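Local coordinates for protein restriction endonuclease Hpy99I (Helicobacter pylori, PDB 3GOX) that probably cleaves double-stranded DNA at a specific pseudopalindromic target sequence, working as a dimeric zinc-containing type II restriction endonuclease of the beta-beta-alpha-metal class, at residues N93-D96 with R100-T103; D128-P133 with R167-D172; N154-H159 with S173-L178. All coordinates share one frame; numbering follows the deposited sequence.

Contact 1 (N93-D96 with R100-T103); sequences NQTD and RKTT. With nucleotides of chain C.
Asp96 and Arg100 grip each other where a small hairpin turns, through backbone and side chain alike. The Asp96 carboxylate divides its work: OD1 is approached from above its plane by the backbone N of Arg100 at 2.9 Å, while OD2 offers its syn lone pair to Arg100 NE at 3.0 Å in a salt bridge. The guanidinium is tilted, its plane 39° from the carboxylate, and the second link, from NH2 to OD2, is weak. Placing CG between the Asp96 backbone N and carbonyl carbon (chi1 65°) turns the acid toward Arg100, and Asp96 N returns a bond to Arg100 O at 3.0 Å. Lys71 makes a further salt bridge to OD2 and also binds the hydroxyl of Thr102, tying both residues to one outside amine. Thr102 is the pivot of the strand pairing, since its carbonyl oxygen takes Asn93 N at 2.8 Å and Gln94 N at 3.2 Å. Beyond this doubled contact, Lys101 runs beside Thr95, and its NZ reaches Thr95 OG1 at 2.7 Å and OP2 of thymidine DT2 of chain C at 2.8 Å, so that the hydroxyl helps to hold the amine on the phosphate. Gln94, bent at its second torsion, sends NE2 to O6 of guanine DG4 of chain C at 2.9 Å in a nearly straight bond (172°), and the Asn93 carbonyl accepts from N4 of cytosine DC3 of chain C. Two residues facing one across antiparallel strands make a classic beta bulge, here within a beta hairpin that reads base edges in the major groove.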
loop_
_atom_site.group_PDB
_atom_site.type_symbol
_atom_site.label_atom_id
_atom_site.label_comp_id
_atom_site.label_asym_id
_atom_site.label_seq_id
_atom_site.Cartn_x
_atom_site.Cartn_y
_atom_site.Cartn_z
ATOM N N ASN A 93 7.695 -12.647 -3.032
ATOM C CA ASN A 93 6.982 -11.443 -3.451
ATOM C C ASN A 93 7.843 -10.187 -3.676
ATOM O O ASN A 93 7.448 -9.309 -4.440
ATOM C CB ASN A 93 5.898 -11.132 -2.413
ATOM C CG ASN A 93 5.006 -9.999 -2.818
ATOM O OD1 ASN A 93 5.042 -8.926 -2.218
ATOM N ND2 ASN A 93 4.162 -10.238 -3.831
ATOM N N GLN A 94 8.985 -10.079 -3.010
ATOM C CA GLN A 94 9.824 -8.884 -3.119
ATOM C C GLN A 94 11.281 -9.243 -2.765
ATOM O O GLN A 94 11.593 -10.396 -2.450
ATOM C CB GLN A 94 9.294 -7.746 -2.214
ATOM C CG GLN A 94 8.500 -6.654 -2.936
ATOM C CD GLN A 94 9.371 -5.796 -3.866
ATOM O OE1 GLN A 94 10.566 -6.050 -4.045
ATOM N NE2 GLN A 94 8.768 -4.764 -4.466
ATOM N N THR A 95 12.149 -8.240 -2.845
ATOM C CA THR A 95 13.567 -8.357 -2.528
ATOM C C THR A 95 13.930 -7.137 -1.692
ATOM O O THR A 95 13.538 -6.017 -2.052
ATOM C CB THR A 95 14.437 -8.335 -3.811
ATOM O OG1 THR A 95 13.920 -9.256 -4.779
ATOM C CG2 THR A 95 15.879 -8.687 -3.492
ATOM N N ASP A 96 14.659 -7.333 -0.591
ATOM C CA ASP A 96 15.090 -6.206 0.247
ATOM C C ASP A 96 16.431 -5.631 -0.242
ATOM O O ASP A 96 17.022 -6.150 -1.191
ATOM C CB ASP A 96 15.127 -6.575 1.746
ATOM C CG ASP A 96 16.159 -7.639 2.089
ATOM O OD1 ASP A 96 17.191 -7.774 1.390
ATOM O OD2 ASP A 96 15.918 -8.351 3.088
ATOM N N ARG A 100 17.949 -10.151 -0.155
ATOM C CA ARG A 100 17.229 -11.325 0.353
ATOM C C ARG A 100 15.771 -11.294 -0.090
ATOM O O ARG A 100 15.170 -10.222 -0.226
ATOM C CB ARG A 100 17.298 -11.394 1.877
ATOM C CG ARG A 100 18.712 -11.329 2.439
ATOM C CD ARG A 100 18.702 -11.198 3.947
ATOM N NE ARG A 100 18.038 -9.973 4.390
ATOM C CZ ARG A 100 17.742 -9.676 5.657
ATOM N NH1 ARG A 100 18.062 -10.507 6.650
ATOM N NH2 ARG A 100 17.124 -8.535 5.941
ATOM N N LYS A 101 15.194 -12.474 -0.297
ATOM C CA LYS A 101 13.824 -12.566 -0.785
ATOM C C LYS A 101 12.823 -12.549 0.355
ATOM O O LYS A 101 13.013 -13.163 1.410
ATOM C CB LYS A 101 13.629 -13.805 -1.660
ATOM C CG LYS A 101 14.485 -13.828 -2.926
ATOM C CD LYS A 101 14.201 -12.663 -3.874
ATOM C CE LYS A 101 15.170 -12.632 -5.038
ATOM N NZ LYS A 101 14.945 -11.454 -5.929
ATOM N N THR A 102 11.747 -11.815 0.119
ATOM C CA THR A 102 10.671 -11.638 1.064
ATOM C C THR A 102 9.469 -12.390 0.497
ATOM O O THR A 102 9.168 -12.277 -0.693
ATOM C CB THR A 102 10.329 -10.144 1.246
ATOM O OG1 THR A 102 11.541 -9.388 1.430
ATOM C CG2 THR A 102 9.378 -9.932 2.439
ATOM N N THR A 103 8.819 -13.177 1.342
ATOM C CA THR A 103 7.612 -13.898 0.982
ATOM C C THR A 103 6.389 -13.156 1.522
ATOM O O THR A 103 6.502 -12.369 2.461
ATOM C CB THR A 103 7.647 -15.340 1.523
ATOM O OG1 THR A 103 7.863 -15.328 2.940
ATOM C CG2 THR A 103 8.774 -16.135 0.865
ATOM P P DT C 2 13.154 -11.760 -8.819
ATOM O OP1 DT C 2 14.594 -11.466 -9.050
ATOM O OP2 DT C 2 12.671 -12.011 -7.438
ATOM O "O5'" DT C 2 12.303 -10.563 -9.435
ATOM C "C5'" DT C 2 12.530 -10.116 -10.770
ATOM C "C4'" DT C 2 11.379 -9.257 -11.239
ATOM O "O4'" DT C 2 10.146 -10.002 -11.187
ATOM C "C3'" DT C 2 11.092 -8.015 -10.406
ATOM O "O3'" DT C 2 12.013 -6.972 -10.748
ATOM C "C2'" DT C 2 9.672 -7.699 -10.826
ATOM C "C1'" DT C 2 9.064 -9.096 -10.980
ATOM N N1 DT C 2 8.304 -9.558 -9.805
ATOM C C2 DT C 2 7.039 -9.053 -9.622
ATOM O O2 DT C 2 6.532 -8.236 -10.376
ATOM N N3 DT C 2 6.384 -9.537 -8.517
ATOM C C4 DT C 2 6.859 -10.450 -7.598
ATOM O O4 DT C 2 6.152 -10.795 -6.661
ATOM C C5 DT C 2 8.201 -10.932 -7.846
ATOM C C7 DT C 2 8.806 -11.920 -6.900
ATOM C C6 DT C 2 8.846 -10.468 -8.924
ATOM P P DC C 3 12.064 -5.626 -9.870
ATOM O OP1 DC C 3 12.980 -4.685 -10.565
ATOM O OP2 DC C 3 12.316 -5.982 -8.449
ATOM O "O5'" DC C 3 10.590 -5.040 -9.980
ATOM C "C5'" DC C 3 10.095 -4.504 -11.206
ATOM C "C4'" DC C 3 8.779 -3.808 -10.957
ATOM O "O4'" DC C 3 7.782 -4.755 -10.524
ATOM C "C3'" DC C 3 8.850 -2.788 -9.831
ATOM O "O3'" DC C 3 9.356 -1.558 -10.360
ATOM C "C2'" DC C 3 7.403 -2.692 -9.385
ATOM C "C1'" DC C 3 6.839 -4.086 -9.693
ATOM N N1 DC C 3 6.577 -4.951 -8.530
ATOM C C2 DC C 3 5.308 -4.935 -7.947
ATOM O O2 DC C 3 4.460 -4.145 -8.383
ATOM N N3 DC C 3 5.035 -5.779 -6.925
ATOM C C4 DC C 3 5.981 -6.607 -6.475
ATOM N N4 DC C 3 5.657 -7.450 -5.493
ATOM C C5 DC C 3 7.295 -6.617 -7.022
ATOM C C6 DC C 3 7.549 -5.779 -8.038
ATOM P P DG C 4 10.002 -0.463 -9.384
ATOM O OP1 DG C 4 10.928 0.358 -10.209
ATOM O OP2 DG C 4 10.507 -1.122 -8.150
ATOM O "O5'" DG C 4 8.756 0.459 -9.013
ATOM C "C5'" DG C 4 7.862 0.897 -10.037
ATOM C "C4'" DG C 4 6.611 1.509 -9.448
ATOM O "O4'" DG C 4 5.932 0.538 -8.616
ATOM C "C3'" DG C 4 6.803 2.727 -8.552
ATOM O "O3'" DG C 4 5.588 3.482 -8.577
ATOM C "C2'" DG C 4 7.004 2.083 -7.190
ATOM C "C1'" DG C 4 6.000 0.938 -7.245
ATOM N N9 DG C 4 6.338 -0.246 -6.456
ATOM C C8 DG C 4 7.556 -0.879 -6.388
ATOM N N7 DG C 4 7.535 -1.956 -5.647
ATOM C C5 DG C 4 6.227 -2.032 -5.188
ATOM C C6 DG C 4 5.590 -3.004 -4.358
ATOM O O6 DG C 4 6.066 -4.040 -3.868
ATOM N N1 DG C 4 4.258 -2.683 -4.127
ATOM C C2 DG C 4 3.610 -1.584 -4.632
ATOM N N2 DG C 4 2.323 -1.436 -4.274
ATOM N N3 DG C 4 4.182 -0.688 -5.427
ATOM C C4 DG C 4 5.480 -0.972 -5.660
#

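Contact 2 (D128-P133 with R167-D172); sequences DEIAPP and REWICD. With ZN (zinc ion), chain F; nucleotides of chain D; nucleotides of chain C.
The Trp169 indole presents one face to Pro132 and Ala131 and an edge to Asp128. In the modelled conformer the His157 ring lies obliquely toward the other face, a contact to be read with caution. Pro132 CD sits 3.6 Å from the centroid of the five-membered ring, only 17° off its normal, and Ala131 CA lies over the same face, offset toward the rim at 4.0 Å from that centroid; both are CH-pi contacts. Further along the indole, the methyl CB of Ala131 touches CZ2 of the six-membered ring at 3.5 Å. Asp128 OD1 comes to the ring edge in plane, 3.8 Å from Trp169 CZ2, its carboxylate plane turned 35° from the indole; its likely polar partner is His157. Standing nearly perpendicular about the CB-CG bond (chi2 92°), the ring turns its broad side to the loop, while NE1 is satisfied by the carbonyl of Met127. No hydrogen bond joins 128-133 to 167-172: apolar contact does the work. At the far end of the strand the chemistry changes. Cys171 SG binds zinc in a four-cysteine site completed by Cys140, Cys143 and Cys174, and Asp172 OD1 accepts from N2 of guanine DG7 of chain D at 3.1 Å. The loop leaving helix 121-128 therefore lies against strand 166-171, which pairs antiparallel with 155-159, whose Leu155 also touches the indole; strand 166-171 then runs straight into helix 172-180.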
loop_
_atom_site.group_PDB
_atom_site.type_symbol
_atom_site.label_atom_id
_atom_site.label_comp_id
_atom_site.label_asym_id
_atom_site.label_seq_id
_atom_site.Cartn_x
_atom_site.Cartn_y
_atom_site.Cartn_z
ATOM N N ASP A 128 -9.344 -4.133 -21.865
ATOM C CA ASP A 128 -8.236 -3.820 -22.766
ATOM C C ASP A 128 -8.647 -2.931 -23.934
ATOM O O ASP A 128 -7.856 -2.109 -24.387
ATOM C CB ASP A 128 -7.569 -5.101 -23.276
ATOM C CG ASP A 128 -6.620 -5.709 -22.257
ATOM O OD1 ASP A 128 -6.273 -5.022 -21.273
ATOM O OD2 ASP A 128 -6.213 -6.873 -22.440
ATOM N N GLU A 129 -9.887 -3.069 -24.395
ATOM C CA GLU A 129 -10.397 -2.255 -25.504
ATOM C C GLU A 129 -10.635 -0.791 -25.113
ATOM O O GLU A 129 -10.763 0.079 -25.990
ATOM C CB GLU A 129 -11.672 -2.876 -26.081
ATOM C CG GLU A 129 -11.394 -4.117 -26.933
ATOM N N ILE A 130 -10.672 -0.514 -23.806
ATOM C CA ILE A 130 -10.814 0.861 -23.319
ATOM C C ILE A 130 -9.645 1.289 -22.427
ATOM O O ILE A 130 -9.777 2.196 -21.607
ATOM C CB ILE A 130 -12.148 1.069 -22.577
ATOM C CG1 ILE A 130 -12.242 0.153 -21.349
ATOM C CG2 ILE A 130 -13.310 0.860 -23.534
ATOM C CD1 ILE A 130 -13.453 0.429 -20.496
ATOM N N ALA A 131 -8.498 0.649 -22.617
ATOM C CA ALA A 131 -7.302 0.949 -21.825
ATOM C C ALA A 131 -6.781 2.354 -22.122
ATOM O O ALA A 131 -6.653 2.738 -23.281
ATOM C CB ALA A 131 -6.227 -0.068 -22.116
ATOM N N PRO A 132 -6.490 3.138 -21.074
ATOM C CA PRO A 132 -5.781 4.399 -21.290
ATOM C C PRO A 132 -4.460 4.171 -22.029
ATOM O O PRO A 132 -3.656 3.338 -21.598
ATOM C CB PRO A 132 -5.533 4.892 -19.855
ATOM C CG PRO A 132 -6.648 4.313 -19.091
ATOM C CD PRO A 132 -6.806 2.943 -19.646
ATOM N N PRO A 133 -4.243 4.885 -23.148
ATOM C CA PRO A 133 -2.988 4.670 -23.860
ATOM C C PRO A 133 -1.740 5.006 -23.028
ATOM O O PRO A 133 -1.743 5.947 -22.234
ATOM C CB PRO A 133 -3.112 5.607 -25.069
ATOM C CG PRO A 133 -4.594 5.803 -25.264
ATOM C CD PRO A 133 -5.116 5.839 -23.852
ATOM N N ARG A 167 -13.812 -3.923 -12.923
ATOM C CA ARG A 167 -14.254 -2.636 -12.409
ATOM C C ARG A 167 -13.703 -1.592 -13.379
ATOM O O ARG A 167 -14.129 -1.586 -14.525
ATOM C CB ARG A 167 -13.845 -2.459 -10.945
ATOM C CG ARG A 167 -14.496 -3.537 -10.066
ATOM C CD ARG A 167 -14.573 -3.176 -8.591
ATOM N NE ARG A 167 -13.285 -3.375 -7.938
ATOM C CZ ARG A 167 -13.045 -4.178 -6.904
ATOM N NH1 ARG A 167 -14.013 -4.877 -6.324
ATOM N NH2 ARG A 167 -11.811 -4.273 -6.441
ATOM N N GLU A 168 -12.748 -0.761 -12.970
ATOM C CA GLU A 168 -12.181 0.273 -13.847
ATOM C C GLU A 168 -10.666 0.233 -13.867
ATOM O O GLU A 168 -10.024 -0.434 -13.032
ATOM C CB GLU A 168 -12.654 1.674 -13.427
ATOM C CG GLU A 168 -14.171 1.827 -13.492
ATOM C CD GLU A 168 -14.714 3.115 -12.887
ATOM O OE1 GLU A 168 -13.973 4.117 -12.787
ATOM O OE2 GLU A 168 -15.919 3.130 -12.540
ATOM N N TRP A 169 -10.107 0.942 -14.845
ATOM C CA TRP A 169 -8.699 1.274 -14.858
ATOM C C TRP A 169 -8.451 2.302 -13.773
ATOM O O TRP A 169 -9.054 3.374 -13.771
ATOM C CB TRP A 169 -8.270 1.822 -16.226
ATOM C CG TRP A 169 -8.155 0.746 -17.265
ATOM C CD1 TRP A 169 -9.125 0.327 -18.129
ATOM C CD2 TRP A 169 -6.995 -0.053 -17.545
ATOM N NE1 TRP A 169 -8.643 -0.682 -18.921
ATOM C CE2 TRP A 169 -7.333 -0.927 -18.596
ATOM C CE3 TRP A 169 -5.692 -0.093 -17.020
ATOM C CZ2 TRP A 169 -6.428 -1.847 -19.122
ATOM C CZ3 TRP A 169 -4.793 -1.009 -17.538
ATOM C CH2 TRP A 169 -5.163 -1.872 -18.583
ATOM N N ILE A 170 -7.551 1.958 -12.847
ATOM C CA ILE A 170 -7.206 2.814 -11.714
ATOM C C ILE A 170 -5.683 2.759 -11.521
ATOM O O ILE A 170 -4.997 1.879 -12.065
ATOM C CB ILE A 170 -7.939 2.397 -10.388
ATOM C CG1 ILE A 170 -7.565 0.975 -9.948
ATOM C CG2 ILE A 170 -9.470 2.534 -10.535
ATOM C CD1 ILE A 170 -8.183 0.574 -8.598
ATOM N N CYS A 171 -5.139 3.676 -10.724
ATOM C CA CYS A 171 -3.698 3.646 -10.464
ATOM C C CYS A 171 -3.335 2.504 -9.507
ATOM O O CYS A 171 -4.156 2.058 -8.714
ATOM C CB CYS A 171 -3.177 5.012 -9.993
ATOM S SG CYS A 171 -3.525 5.415 -8.255
ATOM N N ASP A 172 -2.108 2.022 -9.642
ATOM C CA ASP A 172 -1.580 0.915 -8.815
ATOM C C ASP A 172 -1.614 1.284 -7.337
ATOM O O ASP A 172 -1.877 0.429 -6.497
ATOM C CB ASP A 172 -0.149 0.575 -9.293
ATOM C CG ASP A 172 0.516 -0.556 -8.497
ATOM O OD1 ASP A 172 0.254 -1.734 -8.785
ATOM O OD2 ASP A 172 1.380 -0.256 -7.637
HETATM ZN ZN ZN F . -5.585 6.457 -7.836
ATOM P P DG D 7 -4.335 -8.069 -2.144
ATOM O OP1 DG D 7 -5.725 -8.403 -1.748
ATOM O OP2 DG D 7 -3.281 -9.109 -2.086
ATOM O "O5'" DG D 7 -4.380 -7.512 -3.636
ATOM C "C5'" DG D 7 -5.161 -6.368 -3.939
ATOM C "C4'" DG D 7 -4.895 -5.906 -5.354
ATOM O "O4'" DG D 7 -3.475 -5.655 -5.504
ATOM C "C3'" DG D 7 -5.244 -6.896 -6.463
ATOM O "O3'" DG D 7 -5.535 -6.159 -7.651
ATOM C "C2'" DG D 7 -3.950 -7.670 -6.625
ATOM C "C1'" DG D 7 -2.900 -6.585 -6.413
ATOM N N9 DG D 7 -1.640 -7.068 -5.842
ATOM C C8 DG D 7 -1.475 -8.157 -5.014
ATOM N N7 DG D 7 -0.226 -8.393 -4.714
ATOM C C5 DG D 7 0.482 -7.396 -5.373
ATOM C C6 DG D 7 1.882 -7.157 -5.446
ATOM O O6 DG D 7 2.806 -7.816 -4.956
ATOM N N1 DG D 7 2.170 -6.027 -6.207
ATOM C C2 DG D 7 1.238 -5.239 -6.835
ATOM N N2 DG D 7 1.724 -4.185 -7.518
ATOM N N3 DG D 7 -0.070 -5.465 -6.798
ATOM C C4 DG D 7 -0.375 -6.553 -6.054
ATOM P P DG C 4 10.002 -0.463 -9.384
ATOM O OP1 DG C 4 10.928 0.358 -10.209
ATOM O OP2 DG C 4 10.507 -1.122 -8.150
ATOM O "O5'" DG C 4 8.756 0.459 -9.013
ATOM C "C5'" DG C 4 7.862 0.897 -10.037
ATOM C "C4'" DG C 4 6.611 1.509 -9.448
ATOM O "O4'" DG C 4 5.932 0.538 -8.616
ATOM C "C3'" DG C 4 6.803 2.727 -8.552
ATOM O "O3'" DG C 4 5.588 3.482 -8.577
ATOM C "C2'" DG C 4 7.004 2.083 -7.190
ATOM C "C1'" DG C 4 6.000 0.938 -7.245
ATOM N N9 DG C 4 6.338 -0.246 -6.456
ATOM C C8 DG C 4 7.556 -0.879 -6.388
ATOM N N7 DG C 4 7.535 -1.956 -5.647
ATOM C C5 DG C 4 6.227 -2.032 -5.188
ATOM C C6 DG C 4 5.590 -3.004 -4.358
ATOM O O6 DG C 4 6.066 -4.040 -3.868
ATOM N N1 DG C 4 4.258 -2.683 -4.127
ATOM C C2 DG C 4 3.610 -1.584 -4.632
ATOM N N2 DG C 4 2.323 -1.436 -4.274
ATOM N N3 DG C 4 4.182 -0.688 -5.427
ATOM C C4 DG C 4 5.480 -0.972 -5.660
#

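Contact 3 (N154-H159 with S173-L178); sequences NLVHDH and SCNTGL. With NA (sodium ion), chain G; ZN (zinc ion), chain F; nucleotides of chain D.
Strand 155-159 meets helix 172-180 in a buried contact held mainly by a shared metal. Asp158 OD1 and Asn175 OD1 each bind sodium at 2.3 Å; the two oxygens are 3.2 Å apart without a hydrogen bond, brought together by the cation between them. Each side chain extends with CG opposite its backbone N (chi1 175° for Asp158, -172° for Asn175), and the carboxylate and amide planes stand 64° apart. Two waters, OP1 of DA8 and O3' of DG7 of chain D complete the coordination, the waters also donating to the carbonyls of His159 and Asn175. A two-stranded hairpin followed by a helix, with metal held against a DNA phosphate, is the beta-beta-alpha-metal finger of the His-Me nucleases, and the sodium probably occupies the place of the catalytic cation. The amide of Asn175 is used at both ends, since ND2 donates to O3' of DG7 at 2.7 Å. Next to the metal ligands, Val156 CG2 packs on Asn175 CB at 3.5 Å. Leu178 CD1 packs 3.7 Å from Asp158 OD2, which is hydrogen-bonded to the Tyr194 hydroxyl of the second subunit and salt-bridged to Arg167. Cys174 leaves the helix in another direction, its SG binding zinc.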
loop_
_atom_site.group_PDB
_atom_site.type_symbol
_atom_site.label_atom_id
_atom_site.label_comp_id
_atom_site.label_asym_id
_atom_site.label_seq_id
_atom_site.Cartn_x
_atom_site.Cartn_y
_atom_site.Cartn_z
ATOM N N ASN A 154 1.637 4.136 -12.760
ATOM C CA ASN A 154 1.325 2.896 -13.439
ATOM C C ASN A 154 -0.136 2.529 -13.169
ATOM O O ASN A 154 -0.616 2.655 -12.054
ATOM C CB ASN A 154 2.238 1.740 -12.998
ATOM C CG ASN A 154 3.689 1.938 -13.414
ATOM O OD1 ASN A 154 3.992 2.640 -14.400
ATOM N ND2 ASN A 154 4.602 1.285 -12.684
ATOM N N LEU A 155 -0.834 2.080 -14.200
ATOM C CA LEU A 155 -2.241 1.718 -14.101
ATOM C C LEU A 155 -2.443 0.205 -14.121
ATOM O O LEU A 155 -1.602 -0.551 -14.629
ATOM C CB LEU A 155 -3.050 2.357 -15.225
ATOM C CG LEU A 155 -2.937 3.869 -15.381
ATOM C CD1 LEU A 155 -3.991 4.326 -16.371
ATOM C CD2 LEU A 155 -3.035 4.636 -14.069
ATOM N N VAL A 156 -3.589 -0.217 -13.599
ATOM C CA VAL A 156 -3.946 -1.633 -13.568
ATOM C C VAL A 156 -5.414 -1.827 -13.905
ATOM O O VAL A 156 -6.222 -0.907 -13.704
ATOM C CB VAL A 156 -3.683 -2.256 -12.180
ATOM C CG1 VAL A 156 -2.202 -2.220 -11.858
ATOM C CG2 VAL A 156 -4.518 -1.565 -11.095
ATOM N N HIS A 157 -5.695 -3.026 -14.427
ATOM C CA HIS A 157 -7.037 -3.602 -14.530
ATOM C C HIS A 157 -7.500 -3.951 -13.124
ATOM O O HIS A 157 -7.017 -4.937 -12.556
ATOM C CB HIS A 157 -7.023 -4.963 -15.257
ATOM C CG HIS A 157 -6.553 -4.945 -16.675
ATOM N ND1 HIS A 157 -5.242 -5.187 -17.025
ATOM C CD2 HIS A 157 -7.239 -4.842 -17.838
ATOM C CE1 HIS A 157 -5.131 -5.177 -18.341
ATOM N NE2 HIS A 157 -6.331 -4.975 -18.857
ATOM N N ASP A 158 -8.390 -3.167 -12.528
ATOM C CA ASP A 158 -8.996 -3.620 -11.272
ATOM C C ASP A 158 -10.225 -4.495 -11.572
ATOM O O ASP A 158 -10.917 -4.301 -12.556
ATOM C CB ASP A 158 -9.345 -2.398 -10.429
ATOM C CG ASP A 158 -10.078 -2.734 -9.170
ATOM O OD1 ASP A 158 -9.693 -3.707 -8.456
ATOM O OD2 ASP A 158 -11.024 -1.984 -8.851
ATOM N N HIS A 159 -10.455 -5.508 -10.725
ATOM C CA HIS A 159 -11.605 -6.406 -10.884
ATOM C C HIS A 159 -12.181 -6.814 -9.532
ATOM O O HIS A 159 -11.503 -6.725 -8.484
ATOM C CB HIS A 159 -11.220 -7.637 -11.730
ATOM C CG HIS A 159 -10.569 -8.733 -10.953
ATOM N ND1 HIS A 159 -9.251 -8.689 -10.555
ATOM C CD2 HIS A 159 -11.062 -9.903 -10.490
ATOM C CE1 HIS A 159 -8.961 -9.785 -9.874
ATOM N NE2 HIS A 159 -10.042 -10.538 -9.820
ATOM N N SER A 173 -1.364 2.546 -7.019
ATOM C CA SER A 173 -1.427 3.007 -5.627
ATOM C C SER A 173 -2.818 2.759 -5.044
ATOM O O SER A 173 -2.961 2.170 -3.957
ATOM C CB SER A 173 -1.059 4.483 -5.581
ATOM O OG SER A 173 -1.175 5.039 -4.294
ATOM N N CYS A 174 -3.860 3.195 -5.740
ATOM C CA CYS A 174 -5.235 2.968 -5.287
ATOM C C CYS A 174 -5.581 1.491 -5.233
ATOM O O CYS A 174 -6.224 1.042 -4.287
ATOM C CB CYS A 174 -6.234 3.699 -6.195
ATOM S SG CYS A 174 -6.283 5.479 -5.835
ATOM N N ASN A 175 -5.170 0.731 -6.241
ATOM C CA ASN A 175 -5.496 -0.688 -6.302
ATOM C C ASN A 175 -4.918 -1.449 -5.096
ATOM O O ASN A 175 -5.601 -2.275 -4.480
ATOM C CB ASN A 175 -4.987 -1.301 -7.604
ATOM C CG ASN A 175 -5.468 -2.719 -7.801
ATOM O OD1 ASN A 175 -6.662 -2.974 -7.796
ATOM N ND2 ASN A 175 -4.535 -3.650 -7.987
ATOM N N THR A 176 -3.675 -1.134 -4.754
ATOM C CA THR A 176 -3.010 -1.786 -3.635
ATOM C C THR A 176 -3.508 -1.247 -2.291
ATOM O O THR A 176 -3.312 -1.893 -1.257
ATOM C CB THR A 176 -1.482 -1.703 -3.774
ATOM O OG1 THR A 176 -1.050 -0.349 -3.964
ATOM C CG2 THR A 176 -1.025 -2.585 -4.938
ATOM N N GLY A 177 -4.170 -0.091 -2.303
ATOM C CA GLY A 177 -4.912 0.412 -1.154
ATOM C C GLY A 177 -6.226 -0.321 -0.932
ATOM O O GLY A 177 -6.580 -0.658 0.210
ATOM N N LEU A 178 -6.984 -0.570 -2.001
ATOM C CA LEU A 178 -8.222 -1.359 -1.909
ATOM C C LEU A 178 -7.934 -2.681 -1.219
ATOM O O LEU A 178 -8.707 -3.122 -0.368
ATOM C CB LEU A 178 -8.808 -1.652 -3.302
ATOM C CG LEU A 178 -9.242 -0.457 -4.152
ATOM C CD1 LEU A 178 -9.840 -0.914 -5.478
ATOM C CD2 LEU A 178 -10.191 0.399 -3.420
HETATM NA NA NA G . -7.971 -4.836 -7.469
HETATM ZN ZN ZN F . -5.585 6.457 -7.836
ATOM P P DA D 8 -6.221 -6.884 -8.914
ATOM O OP1 DA D 8 -7.659 -6.498 -8.938
ATOM O OP2 DA D 8 -5.846 -8.322 -8.938
ATOM O "O5'" DA D 8 -5.525 -6.155 -10.150
ATOM C "C5'" DA D 8 -4.546 -6.814 -10.955
ATOM C "C4'" DA D 8 -3.208 -6.126 -10.812
ATOM O "O4'" DA D 8 -2.520 -6.612 -9.645
ATOM C "C3'" DA D 8 -2.243 -6.398 -11.955
ATOM O "O3'" DA D 8 -2.519 -5.466 -13.008
ATOM C "C2'" DA D 8 -0.893 -6.123 -11.316
ATOM C "C1'" DA D 8 -1.126 -6.389 -9.824
ATOM N N9 DA D 8 -0.415 -7.543 -9.275
ATOM C C8 DA D 8 -0.959 -8.658 -8.689
ATOM N N7 DA D 8 -0.066 -9.512 -8.246
ATOM C C5 DA D 8 1.147 -8.924 -8.574
ATOM C C6 DA D 8 2.478 -9.327 -8.369
ATOM N N6 DA D 8 2.819 -10.460 -7.746
ATOM N N1 DA D 8 3.458 -8.516 -8.822
ATOM C C2 DA D 8 3.111 -7.374 -9.434
ATOM N N3 DA D 8 1.897 -6.883 -9.680
ATOM C C4 DA D 8 0.949 -7.716 -9.221
ATOM P P DG D 7 -4.335 -8.069 -2.144
ATOM O OP1 DG D 7 -5.725 -8.403 -1.748
ATOM O OP2 DG D 7 -3.281 -9.109 -2.086
ATOM O "O5'" DG D 7 -4.380 -7.512 -3.636
ATOM C "C5'" DG D 7 -5.161 -6.368 -3.939
ATOM C "C4'" DG D 7 -4.895 -5.906 -5.354
ATOM O "O4'" DG D 7 -3.475 -5.655 -5.504
ATOM C "C3'" DG D 7 -5.244 -6.896 -6.463
ATOM O "O3'" DG D 7 -5.535 -6.159 -7.651
ATOM C "C2'" DG D 7 -3.950 -7.670 -6.625
ATOM C "C1'" DG D 7 -2.900 -6.585 -6.413
ATOM N N9 DG D 7 -1.640 -7.068 -5.842
ATOM C C8 DG D 7 -1.475 -8.157 -5.014
ATOM N N7 DG D 7 -0.226 -8.393 -4.714
ATOM C C5 DG D 7 0.482 -7.396 -5.373
ATOM C C6 DG D 7 1.882 -7.157 -5.446
ATOM O O6 DG D 7 2.806 -7.816 -4.956
ATOM N N1 DG D 7 2.170 -6.027 -6.207
ATOM C C2 DG D 7 1.238 -5.239 -6.835
ATOM N N2 DG D 7 1.724 -4.185 -7.518
ATOM N N3 DG D 7 -0.070 -5.465 -6.798
ATOM C C4 DG D 7 -0.375 -6.553 -6.054
HETATM O O HOH W 1 -9.427 -6.670 -6.717
HETATM O O HOH W 2 -7.815 -4.410 -5.176
#

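Overall arrangement
Contacts 2 and 3 interlock within one finger: their segments alternate along the chain, their centres are 10 Å apart, and strands 155-159 and 166-171 are neighbours in one sheet. Arg167 NE of contact 2 makes a 2.8 Å salt bridge to Asp158 OD2 of contact 3 and probably helps to position this sodium ligand, while Cys171 and Cys174 share one zinc. Contact 1 stands apart, its centre 21 Å from that of contact 3 and 28 Å from that of contact 2, yet the Asn93 side chain is only about 14 Å from the sodium. DNA spans the gap: 93-96 and 100-103 engage bases and a phosphate, while 154-159 and 173-178 hold the metal-bound phosphate.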